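Local coordinates for protein putative glycosyl hydrolase (Bacteroides thetaiotaomicron VPI-5482, PDB 3K11) that is of uncertain function but probably acts as a hydrolase on glycosidic substrates, at residues 12-17 against 437-442; 274-279 against 294-299; 116-121 against 137-142; 58-63 against 68-73. All coordinates share one frame; numbering follows the deposited sequence.

Contact 1 (12-17 against 437-442); sequences PLHLLQ and APIFAV. With EDO (1,2-ethanediol), chain S.
Leu15 N donates to Pro12 O at 3.0 Å, and this short backbone bond helps wind 13-15 into a single 3-10 turn that presents His14 and Leu15 to Pro438 and Ile439. No hydrogen bond passes between the two segments; hydrocarbon does the joining. The CD1 methyl of Ile439 comes to the edge of the His14 imidazole, close to the ring plane, and lies 3.6 Å from His14 CE1. Isoleucine suits the place because its longer branch runs out extended (chi2 175°) and delivers its terminal methyl to the edge of the imidazole. Beside it, Leu15 CD2 rests 4.1 Å from Pro438 CB, the two side chains crossing at about a right angle; the rigid flank of the pyrrolidine ring is a good seat for a branched aliphatic group. Further along, Gln17 holds a 1,2-ethanediol, probably from the crystallisation liquor: Gln17 NE2 donates to its O2 at 3.3 Å, bent to 143° at the hydrogen, and the bond from its O1 to Gln17 OE1 is weak. The second subunit reaches this surface as well: His14 packs on Gly377, and Ile439 on Arg193, of that chain. Lacking polar bonds across it, and burying little surface, the meeting of these two segments near the chain ends probably depends on such neighbours as much as on its own few methyl contacts.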
loop_
_atom_site.group_PDB
_atom_site.type_symbol
_atom_site.label_atom_id
_atom_site.label_comp_id
_atom_site.label_asym_id
_atom_site.label_seq_id
_atom_site.Cartn_x
_atom_site.Cartn_y
_atom_site.Cartn_z
ATOM N N PRO A 12 -19.026 -13.316 -26.120
ATOM C CA PRO A 12 -17.840 -12.494 -25.839
ATOM C C PRO A 12 -17.963 -12.005 -24.386
ATOM O O PRO A 12 -18.540 -10.931 -24.099
ATOM C CB PRO A 12 -17.946 -11.346 -26.848
ATOM C CG PRO A 12 -19.429 -11.178 -27.070
ATOM C CD PRO A 12 -20.043 -12.552 -26.885
ATOM N N LEU A 13 -17.476 -12.850 -23.481
ATOM C CA LEU A 13 -17.454 -12.554 -22.038
ATOM C C LEU A 13 -16.643 -11.268 -21.806
ATOM O O LEU A 13 -16.935 -10.496 -20.883
ATOM C CB LEU A 13 -16.860 -13.751 -21.250
ATOM C CG LEU A 13 -17.646 -15.070 -21.279
ATOM C CD1 LEU A 13 -16.817 -16.227 -20.725
ATOM C CD2 LEU A 13 -18.961 -14.907 -20.541
ATOM N N HIS A 14 -15.631 -11.054 -22.661
ATOM C CA HIS A 14 -14.782 -9.839 -22.635
ATOM C C HIS A 14 -15.500 -8.511 -22.973
ATOM O O HIS A 14 -14.930 -7.421 -22.781
ATOM C CB HIS A 14 -13.601 -10.002 -23.586
ATOM C CG HIS A 14 -13.974 -10.089 -25.036
ATOM N ND1 HIS A 14 -13.874 -9.013 -25.892
ATOM C CD2 HIS A 14 -14.417 -11.129 -25.787
ATOM C CE1 HIS A 14 -14.251 -9.383 -27.105
ATOM N NE2 HIS A 14 -14.584 -10.662 -27.069
ATOM N N LEU A 15 -16.718 -8.605 -23.505
ATOM C CA LEU A 15 -17.529 -7.437 -23.803
ATOM C C LEU A 15 -18.691 -7.261 -22.801
ATOM O O LEU A 15 -19.463 -6.328 -22.967
ATOM C CB LEU A 15 -17.993 -7.459 -25.288
ATOM C CG LEU A 15 -16.919 -7.014 -26.333
ATOM C CD1 LEU A 15 -17.258 -7.500 -27.747
ATOM C CD2 LEU A 15 -16.601 -5.463 -26.370
ATOM N N LEU A 16 -18.786 -8.110 -21.757
ATOM C CA LEU A 16 -19.815 -7.964 -20.669
ATOM C C LEU A 16 -19.720 -6.619 -19.965
ATOM O O LEU A 16 -18.598 -6.126 -19.720
ATOM C CB LEU A 16 -19.663 -9.015 -19.549
ATOM C CG LEU A 16 -20.069 -10.470 -19.742
ATOM C CD1 LEU A 16 -19.671 -11.343 -18.511
ATOM C CD2 LEU A 16 -21.557 -10.518 -20.015
ATOM N N GLN A 17 -20.880 -6.053 -19.615
ATOM C CA GLN A 17 -20.945 -4.751 -18.974
ATOM C C GLN A 17 -20.428 -4.856 -17.527
ATOM O O GLN A 17 -20.969 -5.587 -16.719
ATOM C CB GLN A 17 -22.361 -4.166 -19.013
ATOM C CG GLN A 17 -22.556 -2.830 -18.198
ATOM C CD GLN A 17 -21.645 -1.655 -18.649
ATOM O OE1 GLN A 17 -21.542 -1.362 -19.848
ATOM N NE2 GLN A 17 -21.002 -0.975 -17.674
ATOM N N ALA A 437 -16.613 0.429 -34.404
ATOM C CA ALA A 437 -16.322 -0.909 -33.907
ATOM C C ALA A 437 -15.914 -0.780 -32.428
ATOM O O ALA A 437 -15.163 0.143 -32.060
ATOM C CB ALA A 437 -15.189 -1.569 -34.716
ATOM N N PRO A 438 -16.421 -1.678 -31.578
ATOM C CA PRO A 438 -16.046 -1.632 -30.154
ATOM C C PRO A 438 -14.571 -1.837 -29.868
ATOM O O PRO A 438 -14.101 -1.424 -28.805
ATOM C CB PRO A 438 -16.790 -2.830 -29.560
ATOM C CG PRO A 438 -17.811 -3.158 -30.493
ATOM C CD PRO A 438 -17.392 -2.751 -31.841
ATOM N N ILE A 439 -13.896 -2.599 -30.720
ATOM C CA ILE A 439 -12.470 -2.924 -30.573
ATOM C C ILE A 439 -11.872 -2.616 -31.960
ATOM O O ILE A 439 -12.415 -3.054 -32.987
ATOM C CB ILE A 439 -12.227 -4.448 -30.279
ATOM C CG1 ILE A 439 -13.000 -4.920 -29.010
ATOM C CG2 ILE A 439 -10.731 -4.750 -30.182
ATOM C CD1 ILE A 439 -12.899 -6.469 -28.714
ATOM N N PHE A 440 -10.760 -1.881 -31.998
ATOM C CA PHE A 440 -10.134 -1.532 -33.255
ATOM C C PHE A 440 -8.669 -1.133 -33.099
ATOM O O PHE A 440 -8.229 -0.708 -32.009
ATOM C CB PHE A 440 -10.887 -0.361 -33.911
ATOM C CG PHE A 440 -10.864 0.908 -33.104
ATOM C CD1 PHE A 440 -11.841 1.154 -32.159
ATOM C CD2 PHE A 440 -9.861 1.855 -33.285
ATOM C CE1 PHE A 440 -11.820 2.313 -31.401
ATOM C CE2 PHE A 440 -9.833 3.037 -32.535
ATOM C CZ PHE A 440 -10.791 3.266 -31.577
ATOM N N ALA A 441 -7.957 -1.286 -34.222
ATOM C CA ALA A 441 -6.592 -0.864 -34.389
ATOM C C ALA A 441 -6.602 0.495 -35.058
ATOM O O ALA A 441 -7.501 0.799 -35.875
ATOM C CB ALA A 441 -5.811 -1.906 -35.237
ATOM N N VAL A 442 -5.633 1.331 -34.700
ATOM C CA VAL A 442 -5.449 2.637 -35.322
ATOM C C VAL A 442 -4.827 2.431 -36.730
ATOM O O VAL A 442 -3.788 1.740 -36.887
ATOM C CB VAL A 442 -4.542 3.514 -34.467
ATOM C CG1 VAL A 442 -4.308 4.863 -35.113
ATOM C CG2 VAL A 442 -5.157 3.685 -33.112
HETATM C C1 EDO S . -18.876 1.837 -20.246
HETATM O O1 EDO S . -18.573 0.415 -20.161
HETATM C C2 EDO S . -20.293 2.190 -19.786
HETATM O O2 EDO S . -20.439 2.189 -18.347
#

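Contact 2 (274-279 against 294-299); sequences TACELL and DYFRAH
Phe296 projects from helix 289-304 into the flank of helix 265-281 and meets Ala275, Cys276 and Leu279 there. With CG anti to the backbone N (chi1 179°), the ring reaches straight across the gap between the helices. The Ala275 CB methyl approaches the ring obliquely and lies 3.5 Å from Phe296 CD1; a residue this small suits the spot, since Ala275 CA and Phe296 CA are only 6.0 Å apart. Cys276 contributes its sulfur, 4.8 Å from the centroid of the Phe296 ring and 52° off the normal, an oblique sulfur-aromatic contact in which SG comes nearest to CE1, at 3.9 Å. One turn on from Ala275, Leu279 sends CD1 to within 4.1 Å of Phe296 CB, packing against the root of the aromatic side chain. With an alanine here in place of Phe296 the ring is gone, and a gap would probably open beside Ala275 while the Cys276 sulfur lost its aromatic neighbour. In the next shell, Leu272 adds to the cover of the phenyl ring, and Leu279 also packs on Val292 and Met293 of the facing helix. The short segments run roughly antiparallel, their N-to-C directions 145° apart and their axes 10.2 Å apart, as befits two successive helices forming a hairpin; helical hairpins are the building unit of the alpha/alpha barrel known for this family. Phe233 of helix 222-240 packs on Ala275, and helix 202-217 covers Thr274, while Glu277 forms a salt bridge to Lys156 of helix 148-160.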
loop_
_atom_site.group_PDB
_atom_site.type_symbol
_atom_site.label_atom_id
_atom_site.label_comp_id
_atom_site.label_asym_id
_atom_site.label_seq_id
_atom_site.Cartn_x
_atom_site.Cartn_y
_atom_site.Cartn_z
ATOM N N THR A 274 -0.295 25.012 -8.377
ATOM C CA THR A 274 0.751 26.049 -8.394
ATOM C C THR A 274 1.682 25.893 -9.583
ATOM O O THR A 274 2.003 26.859 -10.287
ATOM C CB THR A 274 1.599 25.983 -7.116
ATOM O OG1 THR A 274 0.741 26.234 -6.006
ATOM C CG2 THR A 274 2.689 27.049 -7.120
ATOM N N ALA A 275 2.129 24.666 -9.830
ATOM C CA ALA A 275 2.969 24.404 -11.005
ATOM C C ALA A 275 2.253 24.813 -12.288
ATOM O O ALA A 275 2.853 25.425 -13.161
ATOM C CB ALA A 275 3.369 22.936 -11.026
ATOM N N CYS A 276 0.957 24.485 -12.430
ATOM C CA CYS A 276 0.184 24.928 -13.597
ATOM C C CYS A 276 0.090 26.439 -13.688
ATOM O O CYS A 276 0.301 26.981 -14.755
ATOM C CB CYS A 276 -1.236 24.336 -13.571
ATOM S SG CYS A 276 -1.292 22.536 -13.809
ATOM N N GLU A 277 -0.219 27.121 -12.581
ATOM C CA GLU A 277 -0.310 28.570 -12.615
ATOM C C GLU A 277 1.007 29.244 -13.003
ATOM O O GLU A 277 1.028 30.243 -13.749
ATOM C CB GLU A 277 -0.778 29.086 -11.278
ATOM C CG GLU A 277 -2.231 28.726 -10.908
ATOM C CD GLU A 277 -3.249 29.541 -11.638
ATOM O OE1 GLU A 277 -3.657 29.118 -12.728
ATOM O OE2 GLU A 277 -3.720 30.546 -11.068
ATOM N N LEU A 278 2.107 28.716 -12.480
ATOM C CA LEU A 278 3.450 29.229 -12.769
ATOM C C LEU A 278 3.869 28.926 -14.192
ATOM O O LEU A 278 4.351 29.803 -14.899
ATOM C CB LEU A 278 4.454 28.661 -11.756
ATOM C CG LEU A 278 5.906 29.102 -11.861
ATOM C CD1 LEU A 278 6.003 30.607 -11.856
ATOM C CD2 LEU A 278 6.765 28.464 -10.733
ATOM N N LEU A 279 3.649 27.690 -14.631
ATOM C CA LEU A 279 3.966 27.329 -16.004
ATOM C C LEU A 279 3.093 28.047 -17.073
ATOM O O LEU A 279 3.504 28.218 -18.242
ATOM C CB LEU A 279 3.994 25.806 -16.161
ATOM C CG LEU A 279 5.134 25.082 -15.485
ATOM C CD1 LEU A 279 4.804 23.628 -15.418
ATOM C CD2 LEU A 279 6.502 25.342 -16.165
ATOM N N ASP A 294 10.325 19.696 -14.558
ATOM C CA ASP A 294 10.717 18.418 -13.974
ATOM C C ASP A 294 9.973 18.100 -12.665
ATOM O O ASP A 294 9.535 16.970 -12.473
ATOM C CB ASP A 294 12.220 18.393 -13.707
ATOM C CG ASP A 294 13.055 18.281 -14.987
ATOM O OD1 ASP A 294 12.500 18.051 -16.091
ATOM O OD2 ASP A 294 14.282 18.455 -14.868
ATOM N N TYR A 295 9.854 19.081 -11.775
ATOM C CA TYR A 295 9.072 18.907 -10.557
ATOM C C TYR A 295 7.633 18.614 -10.866
ATOM O O TYR A 295 7.021 17.715 -10.261
ATOM C CB TYR A 295 9.126 20.139 -9.645
ATOM C CG TYR A 295 10.228 20.083 -8.627
ATOM C CD1 TYR A 295 10.241 19.112 -7.650
ATOM C CD2 TYR A 295 11.246 21.050 -8.621
ATOM C CE1 TYR A 295 11.240 19.053 -6.712
ATOM C CE2 TYR A 295 12.233 21.007 -7.641
ATOM C CZ TYR A 295 12.220 19.988 -6.710
ATOM O OH TYR A 295 13.201 19.959 -5.753
ATOM N N PHE A 296 7.064 19.358 -11.812
ATOM C CA PHE A 296 5.655 19.127 -12.221
ATOM C C PHE A 296 5.445 17.737 -12.772
ATOM O O PHE A 296 4.586 16.980 -12.311
ATOM C CB PHE A 296 5.257 20.107 -13.319
ATOM C CG PHE A 296 3.823 19.913 -13.799
ATOM C CD1 PHE A 296 2.752 20.071 -12.918
ATOM C CD2 PHE A 296 3.579 19.509 -15.106
ATOM C CE1 PHE A 296 1.443 19.816 -13.336
ATOM C CE2 PHE A 296 2.270 19.263 -15.556
ATOM C CZ PHE A 296 1.206 19.434 -14.673
ATOM N N ARG A 297 6.278 17.362 -13.726
ATOM C CA ARG A 297 6.175 16.029 -14.285
ATOM C C ARG A 297 6.354 14.883 -13.279
ATOM O O ARG A 297 5.646 13.868 -13.369
ATOM C CB ARG A 297 7.109 15.897 -15.467
ATOM C CG ARG A 297 6.597 16.634 -16.693
ATOM C CD ARG A 297 7.565 16.473 -17.807
ATOM N NE ARG A 297 6.963 17.099 -18.990
ATOM C CZ ARG A 297 7.634 17.756 -19.929
ATOM N NH1 ARG A 297 8.972 17.849 -19.882
ATOM N NH2 ARG A 297 6.962 18.338 -20.924
ATOM N N ALA A 298 7.284 15.012 -12.334
ATOM C CA ALA A 298 7.486 14.001 -11.305
ATOM C C ALA A 298 6.259 13.907 -10.394
ATOM O O ALA A 298 5.859 12.816 -9.999
ATOM C CB ALA A 298 8.736 14.288 -10.464
ATOM N N HIS A 299 5.645 15.047 -10.084
ATOM C CA HIS A 299 4.449 15.067 -9.243
ATOM C C HIS A 299 3.250 14.442 -9.956
ATOM O O HIS A 299 2.482 13.669 -9.380
ATOM C CB HIS A 299 4.145 16.504 -8.829
ATOM C CG HIS A 299 3.192 16.619 -7.683
ATOM N ND1 HIS A 299 2.453 17.761 -7.456
ATOM C CD2 HIS A 299 2.845 15.737 -6.708
ATOM C CE1 HIS A 299 1.718 17.590 -6.366
ATOM N NE2 HIS A 299 1.935 16.375 -5.889
#

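Contact 3 (116-121 against 137-142); sequences EVAPHF and QILTPH
Leu139, on the last turn of helix 133-139, pushes its forked end against Ala118 and Phe121 of helix 101-128, and nearly all the closeness lies there. With CG anti to the carbonyl carbon (chi1 -65°), the fork is sent toward Ala118. The CD2 methyl of Leu139 sits 3.9 Å from Ala118 O and 4.3 Å from Ala118 CB, while its CD1 methyl approaches Phe121 C at 4.2 Å. Alanine suits the facing position because its short side chain lets the leucine come down onto the main chain. The helix is kinked beside the contact: Pro119 has no amide hydrogen to give, and His120 N makes a weak bond to Val117 O. Away from this tight spot the contact thins. Pro119, whose CB points away from 137-142, is exposed, and so is His142, beyond the end of the helix at Leu139. Phe121 begins toward Leu139, but its ring leads off to Val51, Ala70 and Leu72 of the small sheet. The helix end is tied separately, through Thr140 OG1 to Leu136 O and Leu139 O to Asn172 ND2. No hydrogen bond joins the segments; the contact is van der Waals in character, and the polar bonds at the helix end go to other residues.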
loop_
_atom_site.group_PDB
_atom_site.type_symbol
_atom_site.label_atom_id
_atom_site.label_comp_id
_atom_site.label_asym_id
_atom_site.label_seq_id
_atom_site.Cartn_x
_atom_site.Cartn_y
_atom_site.Cartn_z
ATOM N N GLU A 116 -16.282 48.674 -5.134
ATOM C CA GLU A 116 -17.159 49.761 -4.804
ATOM C C GLU A 116 -17.293 49.923 -3.301
ATOM O O GLU A 116 -17.229 51.035 -2.809
ATOM C CB GLU A 116 -18.533 49.492 -5.381
ATOM C CG GLU A 116 -19.518 50.603 -5.108
ATOM C CD GLU A 116 -20.893 50.260 -5.602
ATOM O OE1 GLU A 116 -21.170 49.060 -5.884
ATOM O OE2 GLU A 116 -21.694 51.200 -5.674
ATOM N N VAL A 117 -17.533 48.821 -2.582
ATOM C CA VAL A 117 -17.870 48.947 -1.157
ATOM C C VAL A 117 -16.672 49.008 -0.229
ATOM O O VAL A 117 -16.771 49.580 0.852
ATOM C CB VAL A 117 -18.887 47.840 -0.678
ATOM C CG1 VAL A 117 -20.189 47.908 -1.513
ATOM C CG2 VAL A 117 -18.272 46.465 -0.677
ATOM N N ALA A 118 -15.537 48.464 -0.643
ATOM C CA ALA A 118 -14.360 48.408 0.234
ATOM C C ALA A 118 -13.994 49.746 0.889
ATOM O O ALA A 118 -13.789 49.808 2.112
ATOM C CB ALA A 118 -13.166 47.805 -0.500
ATOM N N PRO A 119 -13.917 50.810 0.097
ATOM C CA PRO A 119 -13.607 52.138 0.669
ATOM C C PRO A 119 -14.601 52.648 1.708
ATOM O O PRO A 119 -14.226 53.395 2.627
ATOM C CB PRO A 119 -13.630 53.060 -0.547
ATOM C CG PRO A 119 -13.498 52.208 -1.713
ATOM C CD PRO A 119 -14.052 50.857 -1.369
ATOM N N HIS A 120 -15.873 52.296 1.557
ATOM C CA HIS A 120 -16.883 52.715 2.533
ATOM C C HIS A 120 -16.719 51.957 3.823
ATOM O O HIS A 120 -16.838 52.504 4.901
ATOM C CB HIS A 120 -18.284 52.516 1.976
ATOM C CG HIS A 120 -18.575 53.365 0.778
ATOM N ND1 HIS A 120 -18.850 54.714 0.874
ATOM C CD2 HIS A 120 -18.645 53.061 -0.540
ATOM C CE1 HIS A 120 -19.061 55.205 -0.334
ATOM N NE2 HIS A 120 -18.948 54.224 -1.212
ATOM N N PHE A 121 -16.486 50.656 3.733
ATOM C CA PHE A 121 -16.243 49.889 4.933
ATOM C C PHE A 121 -14.951 50.322 5.643
ATOM O O PHE A 121 -14.869 50.267 6.858
ATOM C CB PHE A 121 -16.197 48.414 4.597
ATOM C CG PHE A 121 -17.560 47.775 4.426
ATOM C CD1 PHE A 121 -18.292 47.393 5.520
ATOM C CD2 PHE A 121 -18.063 47.503 3.158
ATOM C CE1 PHE A 121 -19.518 46.744 5.368
ATOM C CE2 PHE A 121 -19.286 46.844 2.989
ATOM C CZ PHE A 121 -20.007 46.456 4.101
ATOM N N GLN A 137 -10.726 41.200 6.358
ATOM C CA GLN A 137 -9.898 40.237 5.665
ATOM C C GLN A 137 -9.374 40.887 4.380
ATOM O O GLN A 137 -8.209 40.739 4.037
ATOM C CB GLN A 137 -10.700 38.971 5.329
ATOM C CG GLN A 137 -9.831 37.918 4.741
ATOM C CD GLN A 137 -10.512 36.610 4.404
ATOM O OE1 GLN A 137 -11.659 36.594 3.944
ATOM N NE2 GLN A 137 -9.778 35.508 4.560
ATOM N N ILE A 138 -10.256 41.614 3.705
ATOM C CA ILE A 138 -9.941 42.280 2.441
ATOM C C ILE A 138 -9.044 43.455 2.692
ATOM O O ILE A 138 -8.075 43.671 1.974
ATOM C CB ILE A 138 -11.238 42.748 1.722
ATOM C CG1 ILE A 138 -12.058 41.512 1.294
ATOM C CG2 ILE A 138 -10.921 43.677 0.531
ATOM C CD1 ILE A 138 -13.541 41.734 1.054
ATOM N N LEU A 139 -9.370 44.258 3.702
ATOM C CA LEU A 139 -8.655 45.524 3.931
ATOM C C LEU A 139 -7.332 45.354 4.661
ATOM O O LEU A 139 -6.368 46.066 4.371
ATOM C CB LEU A 139 -9.527 46.514 4.717
ATOM C CG LEU A 139 -10.805 47.006 4.016
ATOM C CD1 LEU A 139 -11.693 47.690 5.055
ATOM C CD2 LEU A 139 -10.477 47.905 2.826
ATOM N N THR A 140 -7.298 44.429 5.601
ATOM C CA THR A 140 -6.147 44.222 6.439
ATOM C C THR A 140 -5.838 42.720 6.492
ATOM O O THR A 140 -5.989 42.089 7.524
ATOM C CB THR A 140 -6.380 44.786 7.863
ATOM O OG1 THR A 140 -7.604 44.235 8.394
ATOM C CG2 THR A 140 -6.489 46.297 7.836
ATOM N N PRO A 141 -5.399 42.147 5.356
ATOM C CA PRO A 141 -5.035 40.744 5.371
ATOM C C PRO A 141 -3.873 40.497 6.328
ATOM O O PRO A 141 -3.042 41.383 6.516
ATOM C CB PRO A 141 -4.604 40.471 3.924
ATOM C CG PRO A 141 -4.205 41.795 3.383
ATOM C CD PRO A 141 -5.159 42.766 4.043
ATOM N N HIS A 142 -3.879 39.336 6.980
ATOM C CA HIS A 142 -2.807 38.955 7.876
ATOM C C HIS A 142 -2.103 37.655 7.523
ATOM O O HIS A 142 -1.175 37.288 8.220
ATOM C CB HIS A 142 -3.335 38.855 9.298
ATOM C CG HIS A 142 -3.786 40.165 9.832
ATOM N ND1 HIS A 142 -5.086 40.414 10.197
ATOM C CD2 HIS A 142 -3.116 41.322 10.008
ATOM C CE1 HIS A 142 -5.193 41.668 10.596
ATOM N NE2 HIS A 142 -4.014 42.241 10.489
#

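Contact 4 (58-63 against 68-73); sequences KVITDY and DEAQLE. With EDO (1,2-ethanediol), chain Q.
Ile60 and Ala70 sit on the two outer strands of a small antiparallel sheet and reach each other past the strand between them, 51-53. The touching atoms are the tip of one side chain and the stub of the other: Ile60 CD1 lies 3.8 Å from Ala70 CB and 3.9 Å from Ala70 CA. Ile60 covers the distance because CG1 stands anti to the carbonyl carbon (chi1 -71°) and CD1 then continues the extended chain. Alanine, being small, accepts a methyl almost down to its backbone. The same Ile60 CD1 also passes 4.1 Å from Glu69 OE2, an oxygen that accepts a hydrogen bond from Gly67 N, the glutamate chain being bent at chi2 (-69°). The sheet has the order 59-60, 51-53, 70-72, and backbone hydrogen bonds between Ile60 and Val51 and between Gln71 and Val52 fasten both edges to the middle strand. Beyond Ile60 the chain makes an inverse gamma turn centred on Asp62, marked by a weak bond from Tyr63 N to Thr61 O at 3.2 Å. The same Thr61 O stands over the centre of the Tyr63 ring. At the other end Asp68 O receives two donors, Lys54 NZ and the O1 hydroxyl of a 1,2-ethanediol at 2.7 Å, the diol probably coming from the crystallisation liquor.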
loop_
_atom_site.group_PDB
_atom_site.type_symbol
_atom_site.label_atom_id
_atom_site.label_comp_id
_atom_site.label_asym_id
_atom_site.label_seq_id
_atom_site.Cartn_x
_atom_site.Cartn_y
_atom_site.Cartn_z
ATOM N N LYS A 58 -32.170 44.095 6.215
ATOM C CA LYS A 58 -32.610 45.101 5.247
ATOM C C LYS A 58 -31.446 45.541 4.360
ATOM O O LYS A 58 -30.347 45.776 4.853
ATOM C CB LYS A 58 -33.212 46.320 5.945
ATOM C CG LYS A 58 -34.562 46.004 6.591
ATOM C CD LYS A 58 -35.221 47.231 7.155
ATOM C CE LYS A 58 -36.442 46.867 7.983
ATOM N NZ LYS A 58 -36.853 48.212 8.642
ATOM N N VAL A 59 -31.701 45.661 3.053
ATOM C CA VAL A 59 -30.644 46.024 2.094
ATOM C C VAL A 59 -30.273 47.471 2.311
ATOM O O VAL A 59 -31.147 48.296 2.468
ATOM C CB VAL A 59 -31.079 45.819 0.627
ATOM C CG1 VAL A 59 -29.998 46.345 -0.343
ATOM C CG2 VAL A 59 -31.333 44.302 0.337
ATOM N N ILE A 60 -28.973 47.730 2.357
ATOM C CA ILE A 60 -28.405 49.056 2.519
ATOM C C ILE A 60 -27.863 49.452 1.148
ATOM O O ILE A 60 -27.103 48.707 0.546
ATOM C CB ILE A 60 -27.233 49.051 3.554
ATOM C CG1 ILE A 60 -27.778 48.846 4.982
ATOM C CG2 ILE A 60 -26.409 50.370 3.480
ATOM C CD1 ILE A 60 -26.698 48.597 6.009
ATOM N N THR A 61 -28.267 50.617 0.666
ATOM C CA THR A 61 -27.744 51.138 -0.595
ATOM C C THR A 61 -27.015 52.481 -0.418
ATOM O O THR A 61 -26.244 52.853 -1.288
ATOM C CB THR A 61 -28.859 51.321 -1.589
ATOM O OG1 THR A 61 -29.842 52.159 -1.006
ATOM C CG2 THR A 61 -29.499 50.002 -1.927
ATOM N N ASP A 62 -27.255 53.204 0.673
ATOM C CA ASP A 62 -26.526 54.455 0.928
ATOM C C ASP A 62 -25.255 54.169 1.698
ATOM O O ASP A 62 -25.192 54.250 2.929
ATOM C CB ASP A 62 -27.381 55.447 1.677
ATOM C CG ASP A 62 -26.725 56.809 1.790
ATOM O OD1 ASP A 62 -25.521 56.938 1.446
ATOM O OD2 ASP A 62 -27.430 57.729 2.254
ATOM N N TYR A 63 -24.230 53.835 0.949
ATOM C CA TYR A 63 -22.972 53.440 1.521
ATOM C C TYR A 63 -22.243 54.570 2.221
ATOM O O TYR A 63 -21.491 54.338 3.133
ATOM C CB TYR A 63 -22.056 52.838 0.466
ATOM C CG TYR A 63 -22.635 51.665 -0.290
ATOM C CD1 TYR A 63 -23.441 50.724 0.351
ATOM C CD2 TYR A 63 -22.325 51.450 -1.624
ATOM C CE1 TYR A 63 -23.945 49.632 -0.323
ATOM C CE2 TYR A 63 -22.827 50.359 -2.309
ATOM C CZ TYR A 63 -23.645 49.446 -1.648
ATOM O OH TYR A 63 -24.180 48.358 -2.289
ATOM N N ASP A 68 -21.498 50.740 11.575
ATOM C CA ASP A 68 -21.030 49.395 11.943
ATOM C C ASP A 68 -22.152 48.323 11.942
ATOM O O ASP A 68 -21.904 47.181 12.267
ATOM C CB ASP A 68 -20.223 49.404 13.264
ATOM C CG ASP A 68 -21.041 49.875 14.477
ATOM O OD1 ASP A 68 -22.280 49.713 14.484
ATOM O OD2 ASP A 68 -20.431 50.420 15.427
ATOM N N GLU A 69 -23.357 48.704 11.564
ATOM C CA GLU A 69 -24.454 47.741 11.366
ATOM C C GLU A 69 -24.333 47.045 10.011
ATOM O O GLU A 69 -24.948 46.004 9.825
ATOM C CB GLU A 69 -25.828 48.430 11.451
ATOM C CG GLU A 69 -26.271 49.325 10.240
ATOM C CD GLU A 69 -25.480 50.608 10.078
ATOM O OE1 GLU A 69 -24.888 51.051 11.097
ATOM O OE2 GLU A 69 -25.461 51.173 8.937
ATOM N N ALA A 70 -23.586 47.627 9.065
ATOM C CA ALA A 70 -23.524 47.102 7.691
ATOM C C ALA A 70 -22.618 45.884 7.600
ATOM O O ALA A 70 -21.537 45.852 8.235
ATOM C CB ALA A 70 -23.036 48.200 6.734
ATOM N N GLN A 71 -23.053 44.872 6.821
ATOM C CA GLN A 71 -22.225 43.739 6.527
ATOM C C GLN A 71 -22.576 43.234 5.132
ATOM O O GLN A 71 -23.658 43.507 4.620
ATOM C CB GLN A 71 -22.430 42.625 7.534
ATOM C CG GLN A 71 -23.824 42.041 7.508
ATOM C CD GLN A 71 -23.997 40.835 8.393
ATOM O OE1 GLN A 71 -23.166 40.552 9.268
ATOM N NE2 GLN A 71 -25.072 40.096 8.155
ATOM N N LEU A 72 -21.690 42.461 4.552
ATOM C CA LEU A 72 -22.019 41.771 3.311
ATOM C C LEU A 72 -23.099 40.740 3.661
ATOM O O LEU A 72 -23.010 40.064 4.694
ATOM C CB LEU A 72 -20.778 41.081 2.756
ATOM C CG LEU A 72 -19.560 41.957 2.415
ATOM C CD1 LEU A 72 -18.485 41.137 1.809
ATOM C CD2 LEU A 72 -20.013 43.118 1.487
ATOM N N GLU A 73 -24.119 40.637 2.830
ATOM C CA GLU A 73 -25.180 39.656 3.046
ATOM C C GLU A 73 -24.573 38.258 3.110
ATOM O O GLU A 73 -23.750 37.882 2.253
ATOM C CB GLU A 73 -26.215 39.736 1.905
ATOM C CG GLU A 73 -27.336 38.739 2.108
ATOM C CD GLU A 73 -28.384 38.787 1.060
ATOM O OE1 GLU A 73 -28.193 39.485 0.056
ATOM O OE2 GLU A 73 -29.388 38.067 1.236
HETATM C C1 EDO Q . -19.691 44.200 12.894
HETATM O O1 EDO Q . -19.777 45.491 12.275
HETATM C C2 EDO Q . -19.290 44.357 14.347
HETATM O O2 EDO Q . -17.875 44.475 14.406
#

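The N-terminal loop at 12-17 opens contact 1, which is completed only when 437-442 returns near the C terminus; the other three contacts therefore nest inside it. Within that span they follow in series and none cross. Contact 4 closes first, a short loop between the edge strands of the small sheet. Contact 3 comes next, joining helix 101-128 to helix 133-139, and contact 2 last, pairing helices 265-281 and 289-304. Contacts 3 and 4 touch, Phe121 CE1 lying 3.6 Å from Ala70 O, so sheet and helices form one region. Contact 1 lies across the chain's centre from that region, their centres 60 Å or more apart.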